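Local coordinates for protein putative Zn-dependent Alcohol Dehydrogenase (Rhodobacter sphaeroides, PDB 3IV6) that binds S-adenosylmethionine on a Rossmann-type fold and is probably a methyltransferase, although it is named as a putative zinc-dependent alcohol dehydrogenase, at residues A[14-19]-A[201-206]; A[112-117]-A[136-141]; A[158-163]-A[171-176]. One frame throughout, in Å; residues are numbered along the deposited sequence.

Contacts 1 and 2 both reach S-adenosylmethionine, and they lie on opposite sides of the chain's centre, with centres 28 Å apart and nearest atoms about 8 Å apart. Contact 1 brings Trp14 over the ribose, whereas contact 2 holds Asp117, at the end of strand 113-117, near the methionine carboxylate. Contact 3 lies away from the annotated binding residues; its centre is 22 Å from that of contact 1 and 34 Å from that of contact 2. Along the chain, contacts 2 and 3 follow one another inside the long loop that contact 1 closes. Contact 2 belongs to the central seven-stranded sheet, contact 3 to the small three-stranded one.

Contact 1 of 3, residues A[14-19]-A[201-206]; sequences WELIGN and KPTLLE. With SAM (S-adenosylmethionine), chain E.
Trp14 O accepts two backbone N-H groups, from Ile17 N at 3.2 Å and from Gly18 N, closing the turn from which Leu16 and Ile17 meet Thr203 and Glu206. Gly18 then takes a positive phi (53°) and the chain leaves helical geometry. Across the gap no hydrogen bond forms; aliphatic carbons make the join. Leu16 CD1 sits 3.5 Å from Glu206 CB and equally near Glu206 CG, the two side chains crossing at about a right angle. Glu206 extends CG opposite its backbone N (chi1 -169°), then bends at chi2 (57°), which carries the carboxylate away from Leu16 to salt bridges with Arg209 and Arg210. Thr203 divides its two branches similarly: CG2 meets Ile17 CD1 at 3.8 Å, while OG1 is hydrogen-bonded to Asp200 OD2. The Trp14 indole makes an edge-to-face pair with Trp207 of helix 201-210. One indole face covers the ribose of S-adenosylmethionine, with C3' 3.6 Å above the ring plane and displaced toward the rim, and O2' lies 3.6 Å from Trp14 CG. Ile17 also touches Trp207, so the contact lies beside the indole that covers the ribose in the S-adenosylmethionine pocket.

Contact 2 of 3, residues A[112-117]-A[136-141]; sequences DFVLND and LSLVGS. With SAM (S-adenosylmethionine), chain E.
Val114, near the start of strand 113-117, faces Leu138 and Val139 in the last turn of helix 125-139, which ends where Gly140 adopts a positive phi of 50°. The bond from Val139 N to Leu136 O in that turn is weak, at 3.3 Å. No hydrogen bond crosses between the segments, which are joined by apolar contacts. Val114 CG2 does the touching: with CG1 anti to the backbone N (chi1 157°), CG2 is left anti to the carbonyl carbon and reaches Leu138 CB at 3.7 Å and Leu138 CD1 at 4.0 Å. The Val114 and Leu138 side chains cross at about a right angle. Val139 adds its CG1, 4.1 Å from Phe113 C; its modelled approach to Val114 CG2 is too close to be trusted. Strand, helix and the next strand, 143-149, form a beta-alpha-beta crossover with the two strands parallel neighbours, in a sheet of order 3-2-1-4-5-7-6 whose seventh strand alone is antiparallel, as in class I (Rossmann-like) S-adenosylmethionine-dependent methyltransferases. The backbone of Val114 accordingly bonds to Thr143 and Arg145, while Val139 packs on Val144. Ala50 and Ile52 of the adjacent strand 48-52 also touch Val114. Leu138 continues the apolar layer to Ile52 and Ile103, and its side chain is about 4 Å from that of Ile99, whose backbone N is hydrogen-bonded to S-adenosylmethionine. At the other end of the strand Asp117 enters the ligand pocket. Its OD2 is 2.9 Å from OXT of S-adenosylmethionine, and its OD1 is hydrogen-bonded to Ser147 OG of strand 143-149.

Contact 3 of 3, residues A[158-163]-A[171-176]; sequences KLIEYG and KFFDPS
This is a buried, apolar contact between helix 154-164 and the chain that leaves helix 169-172 to enter the short strand 173-174. That strand is an outer member of a small antiparallel sheet, with strands 179-181 and 213-215, in the region inserted between strands 143-149 and 237-244 of the main Rossmann-type sheet. The sequence Phe172-Phe173 supplies both points of attachment, each ring being used differently. Phe172 works through its edge. Its CG stands between the backbone N and the carbonyl carbon (chi1 68°), directing CZ at the helix backbone, where Leu159 O lies in the ring plane at 3.7 Å. Gly163 CA meets the same edge, 4.2 Å from Phe172 CZ, at a place where the helix carries no side chain between its backbone and the ring. Leu159 CD2 completes this patch at 4.2 Å from Phe172 CE2, and Leu159 also packs on Phe180 and Phe182. Phe173, by contrast, offers a face: Ile160 CD1 lies over it, displaced toward the rim, with Phe173 CD2 as its nearest atom at 4.3 Å. Pro175 N is above the opposite face, also near the rim. Phe180 of strand 179-181 stacks with the Phe173 ring and touches Phe172 and Ile160 as well, which links the helix, through Ile160, to the small sheet. Beyond the apolar part, Lys171 NZ forms a salt bridge with Glu184. Where the strand ends, Asp174 makes an Asx turn: its OD1 accepts Ser176 N at 2.9 Å, 33° out of the carboxylate plane. From the same face of that plane, Ser176 OG donates a second hydrogen bond to Asp174 OD1 at 2.7 Å.

Contact 1 of 3, residues A[14-19]-A[201-206]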
loop_
_atom_site.group_PDB
_atom_site.type_symbol
_atom_site.label_atom_id
_atom_site.label_comp_id
_atom_site.label_asym_id
_atom_site.label_seq_id
_atom_site.Cartn_x
_atom_site.Cartn_y
_atom_site.Cartn_z
ATOM N N TRP A 14 -9.087 1.913 8.182
ATOM C CA TRP A 14 -8.501 3.227 7.941
ATOM C C TRP A 14 -9.424 4.417 8.296
ATOM O O TRP A 14 -8.975 5.563 8.407
ATOM C CB TRP A 14 -7.904 3.294 6.532
ATOM C CG TRP A 14 -6.885 2.216 6.307
ATOM C CD1 TRP A 14 -7.129 0.931 5.919
ATOM C CD2 TRP A 14 -5.457 2.318 6.465
ATOM N NE1 TRP A 14 -5.948 0.225 5.816
ATOM C CE2 TRP A 14 -4.912 1.055 6.135
ATOM C CE3 TRP A 14 -4.592 3.369 6.812
ATOM C CZ2 TRP A 14 -3.528 0.807 6.165
ATOM C CZ3 TRP A 14 -3.226 3.119 6.843
ATOM C CH2 TRP A 14 -2.707 1.845 6.523
ATOM N N GLU A 15 -10.700 4.112 8.503
ATOM C CA GLU A 15 -11.641 5.005 9.166
ATOM C C GLU A 15 -11.159 5.377 10.558
ATOM O O GLU A 15 -11.438 6.468 11.056
ATOM C CB GLU A 15 -12.992 4.313 9.262
ATOM C CG GLU A 15 -13.506 3.941 7.903
ATOM C CD GLU A 15 -13.723 5.167 7.052
ATOM O OE1 GLU A 15 -13.083 5.260 5.981
ATOM O OE2 GLU A 15 -14.526 6.032 7.477
ATOM N N LEU A 16 -10.428 4.451 11.164
ATOM C CA LEU A 16 -9.814 4.626 12.465
ATOM C C LEU A 16 -8.656 5.614 12.497
ATOM O O LEU A 16 -8.415 6.244 13.531
ATOM C CB LEU A 16 -9.271 3.291 12.926
ATOM C CG LEU A 16 -9.900 2.747 14.190
ATOM C CD1 LEU A 16 -8.990 1.657 14.672
ATOM C CD2 LEU A 16 -10.022 3.853 15.219
ATOM N N ILE A 17 -7.936 5.727 11.381
ATOM C CA ILE A 17 -6.654 6.417 11.371
ATOM C C ILE A 17 -6.738 7.824 10.801
ATOM O O ILE A 17 -6.402 8.801 11.478
ATOM C CB ILE A 17 -5.575 5.622 10.612
ATOM C CG1 ILE A 17 -5.265 4.290 11.314
ATOM C CG2 ILE A 17 -4.317 6.435 10.463
ATOM C CD1 ILE A 17 -5.044 4.397 12.798
ATOM N N GLY A 18 -7.203 7.946 9.569
ATOM C CA GLY A 18 -7.257 9.258 8.948
ATOM C C GLY A 18 -5.920 9.969 9.000
ATOM O O GLY A 18 -4.868 9.356 9.093
ATOM N N ASN A 19 -5.966 11.286 8.937
ATOM C CA ASN A 19 -4.762 12.080 8.960
ATOM C C ASN A 19 -3.727 11.752 10.052
ATOM O O ASN A 19 -2.602 12.211 9.994
ATOM C CB ASN A 19 -5.103 13.583 8.934
ATOM C CG ASN A 19 -5.896 14.063 10.158
ATOM O OD1 ASN A 19 -5.958 13.391 11.198
ATOM N ND2 ASN A 19 -6.484 15.256 10.039
ATOM N N LYS A 201 -1.939 2.738 22.065
ATOM C CA LYS A 201 -2.159 1.292 21.947
ATOM C C LYS A 201 -3.578 0.909 21.548
ATOM O O LYS A 201 -3.760 0.067 20.696
ATOM C CB LYS A 201 -1.710 0.532 23.195
ATOM C CG LYS A 201 -0.293 -0.039 23.098
ATOM C CD LYS A 201 0.700 1.010 22.565
ATOM C CE LYS A 201 1.956 0.385 21.897
ATOM N NZ LYS A 201 2.741 1.422 21.163
ATOM N N PRO A 202 -4.595 1.528 22.157
ATOM C CA PRO A 202 -5.959 1.154 21.737
ATOM C C PRO A 202 -6.183 1.311 20.238
ATOM O O PRO A 202 -6.872 0.481 19.600
ATOM C CB PRO A 202 -6.842 2.135 22.516
ATOM C CG PRO A 202 -6.052 2.420 23.733
ATOM C CD PRO A 202 -4.603 2.418 23.330
ATOM N N THR A 203 -5.616 2.386 19.688
ATOM C CA THR A 203 -5.845 2.679 18.292
ATOM C C THR A 203 -5.047 1.698 17.431
ATOM O O THR A 203 -5.542 1.230 16.404
ATOM C CB THR A 203 -5.625 4.166 17.940
ATOM O OG1 THR A 203 -6.466 4.975 18.763
ATOM C CG2 THR A 203 -6.044 4.439 16.509
ATOM N N LEU A 204 -3.865 1.309 17.883
ATOM C CA LEU A 204 -3.074 0.377 17.096
ATOM C C LEU A 204 -3.763 -0.971 16.998
ATOM O O LEU A 204 -4.080 -1.446 15.890
ATOM C CB LEU A 204 -1.657 0.252 17.655
ATOM C CG LEU A 204 -0.859 1.526 17.369
ATOM C CD1 LEU A 204 0.578 1.471 17.898
ATOM C CD2 LEU A 204 -0.889 1.799 15.858
ATOM N N LEU A 205 -3.995 -1.560 18.170
ATOM C CA LEU A 205 -4.635 -2.853 18.324
ATOM C C LEU A 205 -5.812 -2.939 17.407
ATOM O O LEU A 205 -5.950 -3.910 16.667
ATOM C CB LEU A 205 -5.125 -3.035 19.753
ATOM C CG LEU A 205 -5.647 -4.431 20.117
ATOM C CD1 LEU A 205 -4.465 -5.350 20.254
ATOM C CD2 LEU A 205 -6.477 -4.432 21.392
ATOM N N GLU A 206 -6.673 -1.929 17.438
ATOM C CA GLU A 206 -7.887 -2.001 16.633
ATOM C C GLU A 206 -7.589 -1.953 15.137
ATOM O O GLU A 206 -8.119 -2.751 14.353
ATOM C CB GLU A 206 -8.893 -0.922 17.045
ATOM C CG GLU A 206 -10.309 -1.097 16.433
ATOM C CD GLU A 206 -10.949 -2.460 16.765
ATOM O OE1 GLU A 206 -10.552 -3.098 17.789
ATOM O OE2 GLU A 206 -11.844 -2.884 15.995
HETATM N N SAM E . 0.262 4.323 4.158
HETATM C CA SAM E . 1.653 4.042 3.853
HETATM C C SAM E . 2.291 5.191 3.102
HETATM O O SAM E . 1.679 6.220 2.781
HETATM O OXT SAM E . 3.466 5.062 2.845
HETATM C CB SAM E . 1.804 2.712 3.124
HETATM C CG SAM E . 0.553 1.823 3.097
HETATM S SD SAM E . -0.713 2.214 1.847
HETATM C CE SAM E . -0.110 3.752 1.096
HETATM C "C5'" SAM E . -2.178 2.643 2.854
HETATM C "C4'" SAM E . -3.235 3.555 2.240
HETATM O "O4'" SAM E . -3.840 2.908 1.134
HETATM C "C3'" SAM E . -4.374 3.864 3.195
HETATM O "O3'" SAM E . -4.764 5.194 2.940
HETATM C "C2'" SAM E . -5.506 2.962 2.753
HETATM O "O2'" SAM E . -6.766 3.576 2.927
HETATM C "C1'" SAM E . -5.233 2.759 1.274
HETATM N N9 SAM E . -5.622 1.413 0.830
HETATM C C8 SAM E . -5.318 0.233 1.456
HETATM N N7 SAM E . -5.876 -0.790 0.755
HETATM C C5 SAM E . -6.540 -0.288 -0.324
HETATM C C6 SAM E . -7.276 -0.894 -1.360
HETATM N N6 SAM E . -7.459 -2.215 -1.438
HETATM N N1 SAM E . -7.848 -0.087 -2.311
HETATM C C2 SAM E . -7.700 1.291 -2.217
HETATM N N3 SAM E . -6.971 1.894 -1.220
HETATM C C4 SAM E . -6.396 1.111 -0.277
#

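Contact 2 of 3, residues A[112-117]-A[136-141]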
loop_
_atom_site.group_PDB
_atom_site.type_symbol
_atom_site.label_atom_id
_atom_site.label_comp_id
_atom_site.label_asym_id
_atom_site.label_seq_id
_atom_site.Cartn_x
_atom_site.Cartn_y
_atom_site.Cartn_z
ATOM N N ASP A 112 -0.556 8.118 -17.133
ATOM C CA ASP A 112 0.826 7.823 -17.540
ATOM C C ASP A 112 1.590 7.036 -16.451
ATOM O O ASP A 112 2.418 6.155 -16.758
ATOM C CB ASP A 112 1.608 9.101 -17.842
ATOM C CG ASP A 112 1.077 9.853 -19.046
ATOM O OD1 ASP A 112 1.050 11.103 -18.986
ATOM O OD2 ASP A 112 0.696 9.195 -20.048
ATOM N N PHE A 113 1.309 7.378 -15.189
ATOM C CA PHE A 113 1.960 6.769 -14.035
ATOM C C PHE A 113 0.998 6.387 -12.926
ATOM O O PHE A 113 0.074 7.132 -12.600
ATOM C CB PHE A 113 3.024 7.698 -13.462
ATOM C CG PHE A 113 4.143 7.985 -14.407
ATOM C CD1 PHE A 113 5.229 7.134 -14.484
ATOM C CD2 PHE A 113 4.110 9.107 -15.225
ATOM C CE1 PHE A 113 6.268 7.400 -15.355
ATOM C CE2 PHE A 113 5.127 9.376 -16.094
ATOM C CZ PHE A 113 6.214 8.528 -16.163
ATOM N N VAL A 114 1.219 5.207 -12.352
ATOM C CA VAL A 114 0.526 4.840 -11.123
ATOM C C VAL A 114 1.588 4.625 -10.065
ATOM O O VAL A 114 2.493 3.795 -10.223
ATOM C CB VAL A 114 -0.325 3.568 -11.292
ATOM C CG1 VAL A 114 -0.579 2.876 -9.923
ATOM C CG2 VAL A 114 -1.638 3.880 -11.996
ATOM N N LEU A 115 1.504 5.410 -9.004
ATOM C CA LEU A 115 2.422 5.289 -7.868
ATOM C C LEU A 115 1.732 4.734 -6.593
ATOM O O LEU A 115 0.570 5.043 -6.307
ATOM C CB LEU A 115 3.069 6.643 -7.562
ATOM C CG LEU A 115 3.360 7.542 -8.758
ATOM C CD1 LEU A 115 3.804 8.900 -8.286
ATOM C CD2 LEU A 115 4.358 6.931 -9.719
ATOM N N ASN A 116 2.440 3.887 -5.850
ATOM C CA ASN A 116 2.063 3.628 -4.458
ATOM C C ASN A 116 3.232 3.178 -3.596
ATOM O O ASN A 116 4.147 2.491 -4.086
ATOM C CB ASN A 116 0.887 2.649 -4.360
ATOM C CG ASN A 116 1.104 1.369 -5.171
ATOM O OD1 ASN A 116 0.671 1.269 -6.317
ATOM N ND2 ASN A 116 1.730 0.375 -4.554
ATOM N N ASP A 117 3.214 3.598 -2.331
ATOM C CA ASP A 117 4.279 3.266 -1.391
ATOM C C ASP A 117 3.853 2.245 -0.347
ATOM O O ASP A 117 3.137 2.589 0.589
ATOM C CB ASP A 117 4.780 4.514 -0.669
ATOM C CG ASP A 117 5.940 4.210 0.296
ATOM O OD1 ASP A 117 6.806 3.354 -0.020
ATOM O OD2 ASP A 117 6.001 4.850 1.363
ATOM N N LEU A 136 -2.041 -1.872 -13.531
ATOM C CA LEU A 136 -1.758 -2.052 -14.940
ATOM C C LEU A 136 -2.938 -1.610 -15.799
ATOM O O LEU A 136 -2.787 -0.993 -16.857
ATOM C CB LEU A 136 -1.443 -3.527 -15.177
ATOM C CG LEU A 136 0.006 -3.855 -14.816
ATOM C CD1 LEU A 136 0.288 -5.315 -15.005
ATOM C CD2 LEU A 136 0.908 -2.992 -15.663
ATOM N N SER A 137 -4.124 -1.923 -15.316
ATOM C CA SER A 137 -5.343 -1.530 -15.973
ATOM C C SER A 137 -5.468 -0.007 -16.032
ATOM O O SER A 137 -5.913 0.536 -17.038
ATOM C CB SER A 137 -6.520 -2.150 -15.241
ATOM O OG SER A 137 -7.741 -1.736 -15.799
ATOM N N LEU A 138 -5.075 0.665 -14.955
ATOM C CA LEU A 138 -5.139 2.120 -14.894
ATOM C C LEU A 138 -4.203 2.756 -15.917
ATOM O O LEU A 138 -4.575 3.705 -16.608
ATOM C CB LEU A 138 -4.793 2.613 -13.488
ATOM C CG LEU A 138 -5.819 2.312 -12.393
ATOM C CD1 LEU A 138 -5.334 2.828 -11.046
ATOM C CD2 LEU A 138 -7.172 2.910 -12.745
ATOM N N VAL A 139 -2.987 2.227 -16.008
ATOM C CA VAL A 139 -1.906 2.909 -16.710
ATOM C C VAL A 139 -1.950 2.619 -18.207
ATOM O O VAL A 139 -1.292 3.294 -18.999
ATOM C CB VAL A 139 -0.528 2.498 -16.158
ATOM C CG1 VAL A 139 -0.398 2.909 -14.699
ATOM C CG2 VAL A 139 -0.317 1.001 -16.320
ATOM N N GLY A 140 -2.730 1.613 -18.586
ATOM C CA GLY A 140 -2.647 1.045 -19.919
ATOM C C GLY A 140 -1.224 0.711 -20.320
ATOM O O GLY A 140 -0.687 -0.325 -19.932
ATOM N N SER A 141 -0.613 1.594 -21.102
ATOM C CA SER A 141 0.758 1.396 -21.558
ATOM C C SER A 141 1.732 2.273 -20.778
ATOM O O SER A 141 2.865 2.490 -21.205
ATOM C CB SER A 141 0.873 1.685 -23.056
ATOM O OG SER A 141 0.440 3.001 -23.355
HETATM N N SAM E . 0.262 4.323 4.158
HETATM C CA SAM E . 1.653 4.042 3.853
HETATM C C SAM E . 2.291 5.191 3.102
HETATM O O SAM E . 1.679 6.220 2.781
HETATM O OXT SAM E . 3.466 5.062 2.845
HETATM C CB SAM E . 1.804 2.712 3.124
HETATM C CG SAM E . 0.553 1.823 3.097
HETATM S SD SAM E . -0.713 2.214 1.847
HETATM C CE SAM E . -0.110 3.752 1.096
HETATM C "C5'" SAM E . -2.178 2.643 2.854
HETATM C "C4'" SAM E . -3.235 3.555 2.240
HETATM O "O4'" SAM E . -3.840 2.908 1.134
HETATM C "C3'" SAM E . -4.374 3.864 3.195
HETATM O "O3'" SAM E . -4.764 5.194 2.940
HETATM C "C2'" SAM E . -5.506 2.962 2.753
HETATM O "O2'" SAM E . -6.766 3.576 2.927
HETATM C "C1'" SAM E . -5.233 2.759 1.274
HETATM N N9 SAM E . -5.622 1.413 0.830
HETATM C C8 SAM E . -5.318 0.233 1.456
HETATM N N7 SAM E . -5.876 -0.790 0.755
HETATM C C5 SAM E . -6.540 -0.288 -0.324
HETATM C C6 SAM E . -7.276 -0.894 -1.360
HETATM N N6 SAM E . -7.459 -2.215 -1.438
HETATM N N1 SAM E . -7.848 -0.087 -2.311
HETATM C C2 SAM E . -7.700 1.291 -2.217
HETATM N N3 SAM E . -6.971 1.894 -1.220
HETATM C C4 SAM E . -6.396 1.111 -0.277
#

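Contact 3 of 3, residues A[158-163]-A[171-176]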
loop_
_atom_site.group_PDB
_atom_site.type_symbol
_atom_site.label_atom_id
_atom_site.label_comp_id
_atom_site.label_asym_id
_atom_site.label_seq_id
_atom_site.Cartn_x
_atom_site.Cartn_y
_atom_site.Cartn_z
ATOM N N LYS A 158 8.122 -9.976 17.213
ATOM C CA LYS A 158 7.418 -10.197 18.455
ATOM C C LYS A 158 6.272 -11.202 18.257
ATOM O O LYS A 158 6.020 -12.024 19.131
ATOM C CB LYS A 158 6.878 -8.889 19.033
ATOM C CG LYS A 158 7.927 -7.792 19.184
ATOM C CD LYS A 158 8.483 -7.680 20.606
ATOM C CE LYS A 158 9.417 -8.843 20.940
ATOM N NZ LYS A 158 10.038 -8.669 22.294
ATOM N N LEU A 159 5.585 -11.145 17.117
ATOM C CA LEU A 159 4.488 -12.076 16.847
ATOM C C LEU A 159 4.930 -13.549 16.824
ATOM O O LEU A 159 4.292 -14.409 17.448
ATOM C CB LEU A 159 3.774 -11.739 15.542
ATOM C CG LEU A 159 2.771 -10.586 15.558
ATOM C CD1 LEU A 159 2.292 -10.319 14.147
ATOM C CD2 LEU A 159 1.598 -10.866 16.474
ATOM N N ILE A 160 5.997 -13.842 16.088
ATOM C CA ILE A 160 6.578 -15.181 16.102
ATOM C C ILE A 160 6.930 -15.606 17.551
ATOM O O ILE A 160 6.527 -16.676 18.007
ATOM C CB ILE A 160 7.857 -15.289 15.188
ATOM C CG1 ILE A 160 7.653 -14.641 13.804
ATOM C CG2 ILE A 160 8.331 -16.707 15.069
ATOM C CD1 ILE A 160 6.459 -15.108 13.040
ATOM N N GLU A 161 7.672 -14.762 18.266
ATOM C CA GLU A 161 8.187 -15.094 19.594
ATOM C C GLU A 161 7.044 -15.404 20.544
ATOM O O GLU A 161 6.941 -16.526 21.042
ATOM C CB GLU A 161 9.071 -13.944 20.131
ATOM C CG GLU A 161 9.487 -13.986 21.621
ATOM C CD GLU A 161 10.495 -12.867 22.022
ATOM O OE1 GLU A 161 10.575 -12.543 23.235
ATOM O OE2 GLU A 161 11.205 -12.315 21.135
ATOM N N TYR A 162 6.181 -14.409 20.760
ATOM C CA TYR A 162 5.115 -14.447 21.766
ATOM C C TYR A 162 3.937 -15.378 21.395
ATOM O O TYR A 162 3.013 -15.614 22.190
ATOM C CB TYR A 162 4.613 -13.018 22.050
ATOM C CG TYR A 162 5.651 -12.032 22.611
ATOM C CD1 TYR A 162 6.882 -12.464 23.088
ATOM C CD2 TYR A 162 5.377 -10.665 22.661
ATOM C CE1 TYR A 162 7.799 -11.579 23.587
ATOM C CE2 TYR A 162 6.291 -9.766 23.165
ATOM C CZ TYR A 162 7.505 -10.226 23.632
ATOM O OH TYR A 162 8.434 -9.332 24.139
ATOM N N GLY A 163 3.985 -15.906 20.182
ATOM C CA GLY A 163 2.968 -16.816 19.702
ATOM C C GLY A 163 3.474 -18.243 19.674
ATOM O O GLY A 163 2.685 -19.181 19.622
ATOM N N LYS A 171 -2.037 -20.796 14.406
ATOM C CA LYS A 171 -3.425 -20.335 14.328
ATOM C C LYS A 171 -3.603 -19.008 13.556
ATOM O O LYS A 171 -4.673 -18.744 13.008
ATOM C CB LYS A 171 -4.026 -20.251 15.746
ATOM C CG LYS A 171 -5.430 -19.685 15.835
ATOM C CD LYS A 171 -5.844 -19.542 17.286
ATOM C CE LYS A 171 -6.988 -18.585 17.449
ATOM N NZ LYS A 171 -8.014 -18.998 16.495
ATOM N N PHE A 172 -2.556 -18.186 13.523
ATOM C CA PHE A 172 -2.616 -16.866 12.898
ATOM C C PHE A 172 -1.439 -16.563 11.949
ATOM O O PHE A 172 -1.347 -15.466 11.388
ATOM C CB PHE A 172 -2.727 -15.767 13.958
ATOM C CG PHE A 172 -1.485 -15.596 14.806
ATOM C CD1 PHE A 172 -1.442 -16.088 16.096
ATOM C CD2 PHE A 172 -0.352 -14.951 14.309
ATOM C CE1 PHE A 172 -0.298 -15.930 16.888
ATOM C CE2 PHE A 172 0.799 -14.789 15.095
ATOM C CZ PHE A 172 0.824 -15.281 16.381
ATOM N N PHE A 173 -0.541 -17.524 11.768
ATOM C CA PHE A 173 0.518 -17.337 10.805
ATOM C C PHE A 173 0.759 -18.567 9.920
ATOM O O PHE A 173 1.061 -19.664 10.406
ATOM C CB PHE A 173 1.797 -16.907 11.505
ATOM C CG PHE A 173 3.010 -16.882 10.598
ATOM C CD1 PHE A 173 3.149 -15.896 9.613
ATOM C CD2 PHE A 173 4.025 -17.826 10.739
ATOM C CE1 PHE A 173 4.281 -15.859 8.789
ATOM C CE2 PHE A 173 5.150 -17.790 9.917
ATOM C CZ PHE A 173 5.270 -16.807 8.942
ATOM N N ASP A 174 0.619 -18.373 8.613
ATOM C CA ASP A 174 0.739 -19.443 7.625
ATOM C C ASP A 174 2.104 -19.339 6.962
ATOM O O ASP A 174 2.360 -18.430 6.188
ATOM C CB ASP A 174 -0.403 -19.337 6.594
ATOM C CG ASP A 174 -0.321 -20.391 5.487
ATOM O OD1 ASP A 174 0.696 -21.105 5.407
ATOM O OD2 ASP A 174 -1.279 -20.496 4.680
ATOM N N PRO A 175 2.996 -20.268 7.275
ATOM C CA PRO A 175 4.383 -20.201 6.806
ATOM C C PRO A 175 4.524 -20.511 5.328
ATOM O O PRO A 175 5.542 -20.120 4.769
ATOM C CB PRO A 175 5.082 -21.282 7.629
ATOM C CG PRO A 175 4.114 -21.641 8.707
ATOM C CD PRO A 175 2.765 -21.411 8.163
ATOM N N SER A 176 3.542 -21.183 4.721
ATOM C CA SER A 176 3.555 -21.493 3.288
ATOM C C SER A 176 3.873 -20.262 2.427
ATOM O O SER A 176 4.731 -20.336 1.527
ATOM C CB SER A 176 2.219 -22.092 2.854
ATOM O OG SER A 176 1.240 -21.076 2.735
#